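Local coordinates for mannosylglycerate hydrolase MGH1-like glycoside hydrolase domain-containing protein (Thermus thermophilus HB8, PDB 4WVA) that hydrolyses mannosylglycerate, a solute made by thermophiles under osmotic stress, to mannose and glycerate, and can also split glucosylglycerate, at residues F303-Q313 with W360-F371; A296-L304 with Y332-T340. All coordinates share one frame; numbering follows the deposited sequence. Where two conformers were deposited one is given.

Interactions 1 and 2 are neighbours in the (alpha/alpha)6-barrel of this GH63 hydrolase, their centres about 14 Å apart. They share Phe303 and Leu304. Phe303 packs on Val362 and Phe366 in interaction 1 and on Leu334 in interaction 2. The two also touch directly, Val362 CG2 lying 4.2 Å from Leu334 CD2. Their first segments overlap, so 296-313 runs continuously past the 332-340 loop and the end of helix 356-368. Both contacts probably border the substrate site. Between nearest side-chain atoms, Met361 is about 4 Å from Trp34 and Ser336 about 4 Å from Trp350; both tryptophans probably bind substrate, as in a near-identical protein.

Interaction 1: F303-Q313 with W360-F371; sequences FLPLFAGTPHQ and WMVAEGFRDYGF
Leu306 CD1 sits over the centre of one face of the Phe366 ring, a CH-pi contact 3.5 Å from the centroid. Met361 CG stands over the centre of one Phe307 face, and SD adds a Met-aromatic contact 4.4 Å from the centroid. Glu364 CB meets the Phe307 edge, and that ring turns its own edge to the Trp360 face, planes at 61°. Phe307 CG lies anti to the backbone N (chi1 -173°), which carries the ring out over Met361. Tyr369 OH donates to Pro311 O at 2.7 Å. A phenylalanine in place of the tyrosine would probably leave Pro311 O without this donor and the turn after helix 305-308 less firmly tied. A water bridges Leu306 O and Asp368 OD2. Gly365 CA comes within 4.2 Å of Phe307 CA; a CB there would clash with Leu306 CB and Phe307 N. Gly370 (positive phi) is C-prime of the Schellman motif ending helix 356-368. Asp368 also pairs with Arg279 of a second subunit, whose His312 stacks on Tyr369. Short helix 305-308 packs on the C-terminal part of helix 356-368 in the (alpha/alpha)6-barrel. Helix 313-327 packs on Leu306 and Tyr369, and helix 372-389 on Val362 and Phe366.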
loop_
_atom_site.group_PDB
_atom_site.type_symbol
_atom_site.label_atom_id
_atom_site.label_comp_id
_atom_site.label_asym_id
_atom_site.label_seq_id
_atom_site.Cartn_x
_atom_site.Cartn_y
_atom_site.Cartn_z
ATOM N N PHE A 303 -7.031 -15.588 -7.667
ATOM C CA PHE A 303 -6.152 -14.736 -8.468
ATOM C C PHE A 303 -6.718 -13.316 -8.614
ATOM O O PHE A 303 -5.980 -12.393 -8.970
ATOM C CB PHE A 303 -5.922 -15.313 -9.865
ATOM C CG PHE A 303 -5.075 -16.547 -9.887
ATOM C CD1 PHE A 303 -3.685 -16.445 -9.981
ATOM C CD2 PHE A 303 -5.655 -17.796 -9.832
ATOM C CE1 PHE A 303 -2.895 -17.578 -10.011
ATOM C CE2 PHE A 303 -4.864 -18.944 -9.859
ATOM C CZ PHE A 303 -3.495 -18.829 -9.930
ATOM N N LEU A 304 -7.994 -13.116 -8.290
ATOM C CA LEU A 304 -8.637 -11.852 -8.623
ATOM C C LEU A 304 -8.123 -10.650 -7.812
ATOM O O LEU A 304 -8.273 -9.534 -8.272
ATOM C CB LEU A 304 -10.156 -11.972 -8.595
ATOM C CG LEU A 304 -10.738 -12.834 -9.725
ATOM C CD1 LEU A 304 -12.211 -13.057 -9.455
ATOM C CD2 LEU A 304 -10.534 -12.173 -11.081
ATOM N N PRO A 305 -7.452 -10.860 -6.661
ATOM C CA PRO A 305 -6.858 -9.642 -6.067
ATOM C C PRO A 305 -5.849 -8.924 -6.968
ATOM O O PRO A 305 -5.608 -7.737 -6.796
ATOM C CB PRO A 305 -6.273 -10.146 -4.747
ATOM C CG PRO A 305 -7.199 -11.251 -4.378
ATOM C CD PRO A 305 -7.455 -11.962 -5.690
ATOM N N LEU A 306 -5.273 -9.620 -7.937
ATOM C CA LEU A 306 -4.438 -8.933 -8.926
ATOM C C LEU A 306 -5.218 -7.843 -9.678
ATOM O O LEU A 306 -4.694 -6.760 -9.951
ATOM C CB LEU A 306 -3.865 -9.937 -9.914
ATOM C CG LEU A 306 -2.947 -11.011 -9.342
ATOM C CD1 LEU A 306 -2.797 -12.153 -10.341
ATOM C CD2 LEU A 306 -1.596 -10.438 -8.939
ATOM N N PHE A 307 -6.466 -8.155 -10.024
ATOM C CA PHE A 307 -7.352 -7.229 -10.722
ATOM C C PHE A 307 -7.736 -6.061 -9.809
ATOM O O PHE A 307 -7.998 -4.955 -10.281
ATOM C CB PHE A 307 -8.590 -8.020 -11.171
ATOM C CG PHE A 307 -9.557 -7.263 -12.052
ATOM C CD1 PHE A 307 -9.209 -6.909 -13.346
ATOM C CD2 PHE A 307 -10.829 -6.942 -11.599
ATOM C CE1 PHE A 307 -10.101 -6.263 -14.175
ATOM C CE2 PHE A 307 -11.731 -6.303 -12.431
ATOM C CZ PHE A 307 -11.363 -5.949 -13.708
ATOM N N ALA A 308 -7.809 -6.326 -8.509
ATOM C CA ALA A 308 -8.043 -5.268 -7.523
ATOM C C ALA A 308 -6.831 -4.328 -7.356
ATOM O O ALA A 308 -6.985 -3.149 -7.055
ATOM C CB ALA A 308 -8.431 -5.873 -6.178
ATOM N N GLY A 309 -5.632 -4.864 -7.520
ATOM C CA GLY A 309 -4.406 -4.078 -7.385
ATOM C C GLY A 309 -3.915 -3.901 -5.955
ATOM O O GLY A 309 -3.175 -2.955 -5.664
ATOM N N THR A 310 -4.305 -4.821 -5.076
ATOM C CA THR A 310 -3.919 -4.779 -3.645
ATOM C C THR A 310 -2.602 -5.480 -3.261
ATOM O O THR A 310 -1.914 -5.018 -2.343
ATOM C CB THR A 310 -5.066 -5.326 -2.737
ATOM O OG1 THR A 310 -5.277 -6.730 -2.953
ATOM C CG2 THR A 310 -6.344 -4.580 -2.964
ATOM N N PRO A 311 -2.235 -6.602 -3.913
ATOM C CA PRO A 311 -1.014 -7.240 -3.421
ATOM C C PRO A 311 0.242 -6.449 -3.728
ATOM O O PRO A 311 0.248 -5.636 -4.654
ATOM C CB PRO A 311 -0.931 -8.552 -4.217
ATOM C CG PRO A 311 -1.915 -8.457 -5.275
ATOM C CD PRO A 311 -2.939 -7.439 -4.899
ATOM N N HIS A 312 1.298 -6.699 -2.967
ATOM C CA HIS A 312 2.617 -6.305 -3.405
ATOM C C HIS A 312 3.139 -7.304 -4.442
ATOM O O HIS A 312 2.575 -8.363 -4.652
ATOM C CB HIS A 312 3.612 -6.090 -2.231
ATOM C CG HIS A 312 3.827 -7.280 -1.344
ATOM N ND1 HIS A 312 4.405 -8.449 -1.782
ATOM C CD2 HIS A 312 3.618 -7.448 -0.015
ATOM C CE1 HIS A 312 4.509 -9.301 -0.775
ATOM N NE2 HIS A 312 4.043 -8.719 0.309
ATOM N N GLN A 313 4.197 -6.901 -5.110
ATOM C CA GLN A 313 4.761 -7.655 -6.218
ATOM C C GLN A 313 5.205 -9.059 -5.850
ATOM O O GLN A 313 5.101 -9.967 -6.663
ATOM C CB GLN A 313 5.981 -6.902 -6.734
ATOM C CG GLN A 313 6.581 -7.446 -8.010
ATOM C CD GLN A 313 5.688 -7.256 -9.194
ATOM O OE1 GLN A 313 5.939 -7.833 -10.252
ATOM N NE2 GLN A 313 4.676 -6.391 -9.067
ATOM N N TRP A 360 -9.747 -13.158 -18.618
ATOM C CA TRP A 360 -9.585 -11.736 -18.914
ATOM C C TRP A 360 -9.210 -10.912 -17.663
ATOM O O TRP A 360 -8.216 -10.160 -17.692
ATOM C CB TRP A 360 -10.824 -11.189 -19.622
ATOM C CG TRP A 360 -10.695 -9.720 -19.884
ATOM C CD1 TRP A 360 -9.921 -9.116 -20.844
ATOM C CD2 TRP A 360 -11.316 -8.674 -19.147
ATOM N NE1 TRP A 360 -10.037 -7.751 -20.741
ATOM C CE2 TRP A 360 -10.881 -7.454 -19.707
ATOM C CE3 TRP A 360 -12.212 -8.644 -18.068
ATOM C CZ2 TRP A 360 -11.302 -6.222 -19.221
ATOM C CZ3 TRP A 360 -12.635 -7.415 -17.589
ATOM C CH2 TRP A 360 -12.175 -6.219 -18.167
ATOM N N MET A 361 -9.955 -11.067 -16.565
ATOM C CA MET A 361 -9.650 -10.274 -15.365
ATOM C C MET A 361 -8.270 -10.621 -14.814
ATOM O O MET A 361 -7.528 -9.742 -14.373
ATOM C CB MET A 361 -10.683 -10.461 -14.267
ATOM C CG MET A 361 -12.020 -9.833 -14.582
ATOM S SD MET A 361 -13.246 -10.009 -13.267
ATOM C CE MET A 361 -13.718 -11.717 -13.447
ATOM N N VAL A 362 -7.930 -11.901 -14.819
ATOM C CA VAL A 362 -6.638 -12.342 -14.285
ATOM C C VAL A 362 -5.475 -11.919 -15.196
ATOM O O VAL A 362 -4.432 -11.529 -14.699
ATOM C CB VAL A 362 -6.648 -13.855 -13.988
ATOM C CG1 VAL A 362 -5.287 -14.336 -13.520
ATOM C CG2 VAL A 362 -7.697 -14.147 -12.942
ATOM N N ALA A 363 -5.660 -11.979 -16.516
ATOM C CA ALA A 363 -4.656 -11.440 -17.448
ATOM C C ALA A 363 -4.439 -9.947 -17.234
ATOM O O ALA A 363 -3.301 -9.483 -17.208
ATOM C CB ALA A 363 -5.070 -11.693 -18.888
ATOM N N GLU A 364 -5.532 -9.199 -17.095
ATOM C CA GLU A 364 -5.469 -7.772 -16.766
ATOM C C GLU A 364 -4.608 -7.562 -15.514
ATOM O O GLU A 364 -3.731 -6.709 -15.503
ATOM C CB GLU A 364 -6.878 -7.201 -16.557
ATOM C CG GLU A 364 -7.592 -6.876 -17.855
ATOM C CD GLU A 364 -7.189 -5.539 -18.434
ATOM O OE1 GLU A 364 -6.910 -4.613 -17.642
ATOM O OE2 GLU A 364 -7.209 -5.378 -19.673
ATOM N N GLY A 365 -4.889 -8.332 -14.464
ATOM C CA GLY A 365 -4.160 -8.199 -13.195
ATOM C C GLY A 365 -2.690 -8.531 -13.365
ATOM O O GLY A 365 -1.820 -7.781 -12.913
ATOM N N PHE A 366 -2.391 -9.643 -14.030
ATOM C CA PHE A 366 -0.997 -10.006 -14.221
ATOM C C PHE A 366 -0.245 -8.959 -15.034
ATOM O O PHE A 366 0.907 -8.632 -14.707
ATOM C CB PHE A 366 -0.841 -11.402 -14.822
ATOM C CG PHE A 366 -0.876 -12.516 -13.808
ATOM C CD1 PHE A 366 0.026 -12.535 -12.734
ATOM C CD2 PHE A 366 -1.765 -13.567 -13.934
ATOM C CE1 PHE A 366 0.008 -13.551 -11.813
ATOM C CE2 PHE A 366 -1.772 -14.604 -13.018
ATOM C CZ PHE A 366 -0.882 -14.601 -11.957
ATOM N N ARG A 367 -0.885 -8.416 -16.069
ATOM C CA ARG A 367 -0.287 -7.338 -16.870
ATOM C C ARG A 367 0.064 -6.163 -15.983
ATOM O O ARG A 367 1.156 -5.594 -16.097
ATOM C CB ARG A 367 -1.237 -6.904 -17.993
ATOM C CG ARG A 367 -0.678 -5.853 -18.953
ATOM C CD ARG A 367 -0.789 -4.405 -18.466
ATOM N NE ARG A 367 -2.083 -4.150 -17.830
ATOM C CZ ARG A 367 -3.219 -3.862 -18.466
ATOM N NH1 ARG A 367 -3.248 -3.742 -19.793
ATOM N NH2 ARG A 367 -4.338 -3.683 -17.760
ATOM N N ASP A 368 -0.849 -5.799 -15.095
ATOM C CA ASP A 368 -0.659 -4.636 -14.242
ATOM C C ASP A 368 0.548 -4.833 -13.311
ATOM O O ASP A 368 1.175 -3.852 -12.885
ATOM C CB ASP A 368 -1.906 -4.390 -13.389
ATOM C CG ASP A 368 -3.109 -3.924 -14.189
ATOM O OD1 ASP A 368 -2.960 -3.454 -15.346
ATOM O OD2 ASP A 368 -4.239 -4.001 -13.631
ATOM N N TYR A 369 0.855 -6.088 -12.989
ATOM C CA TYR A 369 1.995 -6.425 -12.126
ATOM C C TYR A 369 3.266 -6.752 -12.919
ATOM O O TYR A 369 4.262 -7.180 -12.341
ATOM C CB TYR A 369 1.612 -7.562 -11.145
ATOM C CG TYR A 369 0.826 -7.030 -9.958
ATOM C CD1 TYR A 369 -0.544 -6.871 -10.022
ATOM C CD2 TYR A 369 1.468 -6.602 -8.799
ATOM C CE1 TYR A 369 -1.264 -6.326 -8.980
ATOM C CE2 TYR A 369 0.759 -6.039 -7.746
ATOM C CZ TYR A 369 -0.609 -5.930 -7.826
ATOM O OH TYR A 369 -1.349 -5.410 -6.806
ATOM N N GLY A 370 3.256 -6.538 -14.230
ATOM C CA GLY A 370 4.465 -6.769 -15.050
ATOM C C GLY A 370 4.673 -8.167 -15.582
ATOM O O GLY A 370 5.685 -8.426 -16.247
ATOM N N PHE A 371 3.705 -9.060 -15.345
ATOM C CA PHE A 371 3.790 -10.455 -15.774
ATOM C C PHE A 371 3.199 -10.588 -17.178
ATOM O O PHE A 371 2.136 -11.172 -17.394
ATOM C CB PHE A 371 3.108 -11.362 -14.752
ATOM C CG PHE A 371 3.841 -11.414 -13.437
ATOM C CD1 PHE A 371 3.452 -10.622 -12.374
ATOM C CD2 PHE A 371 4.953 -12.228 -13.288
ATOM C CE1 PHE A 371 4.151 -10.658 -11.166
ATOM C CE2 PHE A 371 5.653 -12.262 -12.088
ATOM C CZ PHE A 371 5.254 -11.474 -11.036
HETATM O O HOH W 1 -4.575 -4.172 -10.952
#

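Interaction 2: A296-L304 with Y332-T340; sequences AVKTSAGFL and YLLPSVDPT
Leu334 opens the contact of two loops that meet in a single antiparallel beta bridge, Thr299 with Val337, inside the (alpha/alpha)6-barrel domain. A cis peptide bond precedes Leu334. Its CD2 packs on Ser300 CB and, at 3.8 Å, on Phe303 CD2, while helix 313-327 supplies Trp326 beside it. Ser336 follows, and its O accepts from Ser300 N at 2.9 Å. The N-H points well at the oxygen (163°) but comes from above the carbonyl plane. A water also joins Ser336 O to Ser300 OG. The hydroxyl of Ser336 turns to Gly352 N and Pro353 O, and its side chain lies close to Trp350, which probably binds substrate. Val337 then brings CG1 to Thr299 CG2; the two residues are the non-hydrogen-bonded pair. Asp338 N to Lys298 O flanks the bridge on its other end, a nearly straight bond (170°) of 3.2 Å. The Asp338 side chain runs alongside that of Lys298, pointing the same way. Asp338 OD1 takes two bonds from Thr340, N and OG1, both from the same face of the carboxylate; the one from N makes an Asx turn. Lys298 NZ pairs chiefly with Glu322 of helix 313-327, and forms a longer salt bridge to Asp338 OD2 at 3.4 Å.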
loop_
_atom_site.group_PDB
_atom_site.type_symbol
_atom_site.label_atom_id
_atom_site.label_comp_id
_atom_site.label_asym_id
_atom_site.label_seq_id
_atom_site.Cartn_x
_atom_site.Cartn_y
_atom_site.Cartn_z
ATOM N N ALA A 296 -10.010 -23.620 2.639
ATOM C CA ALA A 296 -8.699 -23.942 2.088
ATOM C C ALA A 296 -8.819 -24.683 0.764
ATOM O O ALA A 296 -8.447 -25.846 0.647
ATOM C CB ALA A 296 -7.891 -24.744 3.100
ATOM N N VAL A 297 -9.365 -23.988 -0.236
ATOM C CA VAL A 297 -9.548 -24.515 -1.579
ATOM C C VAL A 297 -9.066 -23.421 -2.516
ATOM O O VAL A 297 -9.543 -22.298 -2.415
ATOM C CB VAL A 297 -11.032 -24.792 -1.900
ATOM C CG1 VAL A 297 -11.201 -25.266 -3.346
ATOM C CG2 VAL A 297 -11.621 -25.782 -0.898
ATOM N N LYS A 298 -8.118 -23.754 -3.380
ATOM C CA LYS A 298 -7.552 -22.800 -4.336
ATOM C C LYS A 298 -8.391 -22.795 -5.605
ATOM O O LYS A 298 -8.372 -23.764 -6.369
ATOM C CB LYS A 298 -6.095 -23.154 -4.647
ATOM C CG LYS A 298 -5.207 -23.131 -3.397
ATOM C CD LYS A 298 -3.734 -23.305 -3.718
ATOM C CE LYS A 298 -3.398 -24.743 -4.029
ATOM N NZ LYS A 298 -1.946 -25.007 -4.258
ATOM N N THR A 299 -9.140 -21.714 -5.814
ATOM C CA THR A 299 -9.933 -21.552 -7.022
ATOM C C THR A 299 -9.396 -20.381 -7.842
ATOM O O THR A 299 -8.564 -19.589 -7.367
ATOM C CB THR A 299 -11.416 -21.306 -6.716
ATOM O OG1 THR A 299 -11.587 -19.967 -6.230
ATOM C CG2 THR A 299 -11.949 -22.312 -5.692
ATOM N N SER A 300 -9.888 -20.251 -9.069
ATOM C CA SER A 300 -9.444 -19.139 -9.915
ATOM C C SER A 300 -9.809 -17.775 -9.307
ATOM O O SER A 300 -9.188 -16.772 -9.649
ATOM C CB SER A 300 -9.994 -19.244 -11.337
ATOM O OG SER A 300 -11.390 -19.221 -11.343
ATOM N N ALA A 301 -10.813 -17.731 -8.434
ATOM C CA ALA A 301 -11.188 -16.475 -7.777
ATOM C C ALA A 301 -10.057 -15.904 -6.924
ATOM O O ALA A 301 -9.949 -14.701 -6.755
ATOM C CB ALA A 301 -12.426 -16.658 -6.915
ATOM N N GLY A 302 -9.213 -16.779 -6.399
ATOM C CA GLY A 302 -8.076 -16.376 -5.596
ATOM C C GLY A 302 -6.986 -15.619 -6.333
ATOM O O GLY A 302 -6.109 -15.080 -5.684
ATOM N N PHE A 303 -7.031 -15.588 -7.667
ATOM C CA PHE A 303 -6.152 -14.736 -8.468
ATOM C C PHE A 303 -6.718 -13.316 -8.614
ATOM O O PHE A 303 -5.980 -12.393 -8.970
ATOM C CB PHE A 303 -5.922 -15.313 -9.865
ATOM C CG PHE A 303 -5.075 -16.547 -9.887
ATOM C CD1 PHE A 303 -3.685 -16.445 -9.981
ATOM C CD2 PHE A 303 -5.655 -17.796 -9.832
ATOM C CE1 PHE A 303 -2.895 -17.578 -10.011
ATOM C CE2 PHE A 303 -4.864 -18.944 -9.859
ATOM C CZ PHE A 303 -3.495 -18.829 -9.930
ATOM N N LEU A 304 -7.994 -13.116 -8.290
ATOM C CA LEU A 304 -8.637 -11.852 -8.623
ATOM C C LEU A 304 -8.123 -10.650 -7.812
ATOM O O LEU A 304 -8.273 -9.534 -8.272
ATOM C CB LEU A 304 -10.156 -11.972 -8.595
ATOM C CG LEU A 304 -10.738 -12.834 -9.725
ATOM C CD1 LEU A 304 -12.211 -13.057 -9.455
ATOM C CD2 LEU A 304 -10.534 -12.173 -11.081
ATOM N N TYR A 332 -4.855 -25.742 -21.108
ATOM C CA TYR A 332 -5.430 -24.404 -21.235
ATOM C C TYR A 332 -5.562 -23.766 -19.865
ATOM O O TYR A 332 -6.160 -24.353 -18.975
ATOM C CB TYR A 332 -6.811 -24.467 -21.894
ATOM C CG TYR A 332 -6.751 -24.945 -23.324
ATOM C CD1 TYR A 332 -7.123 -26.238 -23.647
ATOM C CD2 TYR A 332 -6.279 -24.123 -24.329
ATOM C CE1 TYR A 332 -7.055 -26.693 -24.946
ATOM C CE2 TYR A 332 -6.195 -24.574 -25.641
ATOM C CZ TYR A 332 -6.589 -25.870 -25.938
ATOM O OH TYR A 332 -6.527 -26.344 -27.247
ATOM N N LEU A 333 -4.973 -22.583 -19.705
ATOM C CA LEU A 333 -5.192 -21.767 -18.524
ATOM C C LEU A 333 -6.428 -20.927 -18.771
ATOM O O LEU A 333 -6.769 -20.666 -19.926
ATOM C CB LEU A 333 -4.002 -20.842 -18.263
ATOM C CG LEU A 333 -2.692 -21.500 -17.795
ATOM C CD1 LEU A 333 -1.652 -20.420 -17.572
ATOM C CD2 LEU A 333 -2.902 -22.321 -16.532
ATOM N N LEU A 334 -7.142 -20.500 -17.727
ATOM C CA LEU A 334 -6.911 -20.800 -16.319
ATOM C C LEU A 334 -8.062 -21.683 -15.835
ATOM O O LEU A 334 -9.213 -21.268 -15.862
ATOM C CB LEU A 334 -6.937 -19.500 -15.532
ATOM C CG LEU A 334 -6.617 -19.559 -14.045
ATOM C CD1 LEU A 334 -5.162 -19.887 -13.802
ATOM C CD2 LEU A 334 -6.970 -18.212 -13.409
ATOM N N PRO A 335 -7.768 -22.912 -15.392
ATOM C CA PRO A 335 -8.887 -23.700 -14.843
ATOM C C PRO A 335 -9.502 -23.020 -13.623
ATOM O O PRO A 335 -8.822 -22.268 -12.912
ATOM C CB PRO A 335 -8.254 -25.041 -14.459
ATOM C CG PRO A 335 -6.808 -24.873 -14.606
ATOM C CD PRO A 335 -6.490 -23.627 -15.358
ATOM N N SER A 336 -10.783 -23.276 -13.397
ATOM C CA SER A 336 -11.513 -22.631 -12.308
ATOM C C SER A 336 -11.147 -23.162 -10.927
ATOM O O SER A 336 -11.430 -22.506 -9.923
ATOM C CB SER A 336 -13.018 -22.644 -12.577
ATOM O OG SER A 336 -13.500 -23.926 -13.018
ATOM N N VAL A 337 -10.546 -24.344 -10.888
ATOM C CA VAL A 337 -9.954 -24.859 -9.660
ATOM C C VAL A 337 -8.640 -25.533 -9.979
ATOM O O VAL A 337 -8.404 -25.995 -11.102
ATOM C CB VAL A 337 -10.865 -25.846 -8.890
ATOM C CG1 VAL A 337 -12.210 -25.221 -8.574
ATOM C CG2 VAL A 337 -11.040 -27.148 -9.647
ATOM N N ASP A 338 -7.756 -25.548 -8.981
ATOM C CA ASP A 338 -6.463 -26.189 -9.083
ATOM C C ASP A 338 -6.656 -27.596 -9.673
ATOM O O ASP A 338 -7.404 -28.404 -9.113
ATOM C CB ASP A 338 -5.852 -26.236 -7.673
ATOM C CG ASP A 338 -4.470 -26.881 -7.613
ATOM O OD1 ASP A 338 -4.010 -27.516 -8.580
ATOM O OD2 ASP A 338 -3.837 -26.746 -6.541
ATOM N N PRO A 339 -5.987 -27.889 -10.803
ATOM C CA PRO A 339 -6.207 -29.179 -11.453
ATOM C C PRO A 339 -5.734 -30.380 -10.628
ATOM O O PRO A 339 -6.094 -31.523 -10.962
ATOM C CB PRO A 339 -5.430 -29.075 -12.772
ATOM C CG PRO A 339 -4.553 -27.890 -12.652
ATOM C CD PRO A 339 -5.137 -26.990 -11.600
ATOM N N THR A 340 -4.956 -30.134 -9.571
ATOM C CA THR A 340 -4.574 -31.208 -8.638
ATOM C C THR A 340 -5.515 -31.333 -7.447
ATOM O O THR A 340 -5.306 -32.203 -6.598
ATOM C CB THR A 340 -3.129 -31.043 -8.107
ATOM O OG1 THR A 340 -3.023 -29.864 -7.305
ATOM C CG2 THR A 340 -2.141 -30.978 -9.231
HETATM O O HOH W 2 -13.306 -19.950 -9.535
#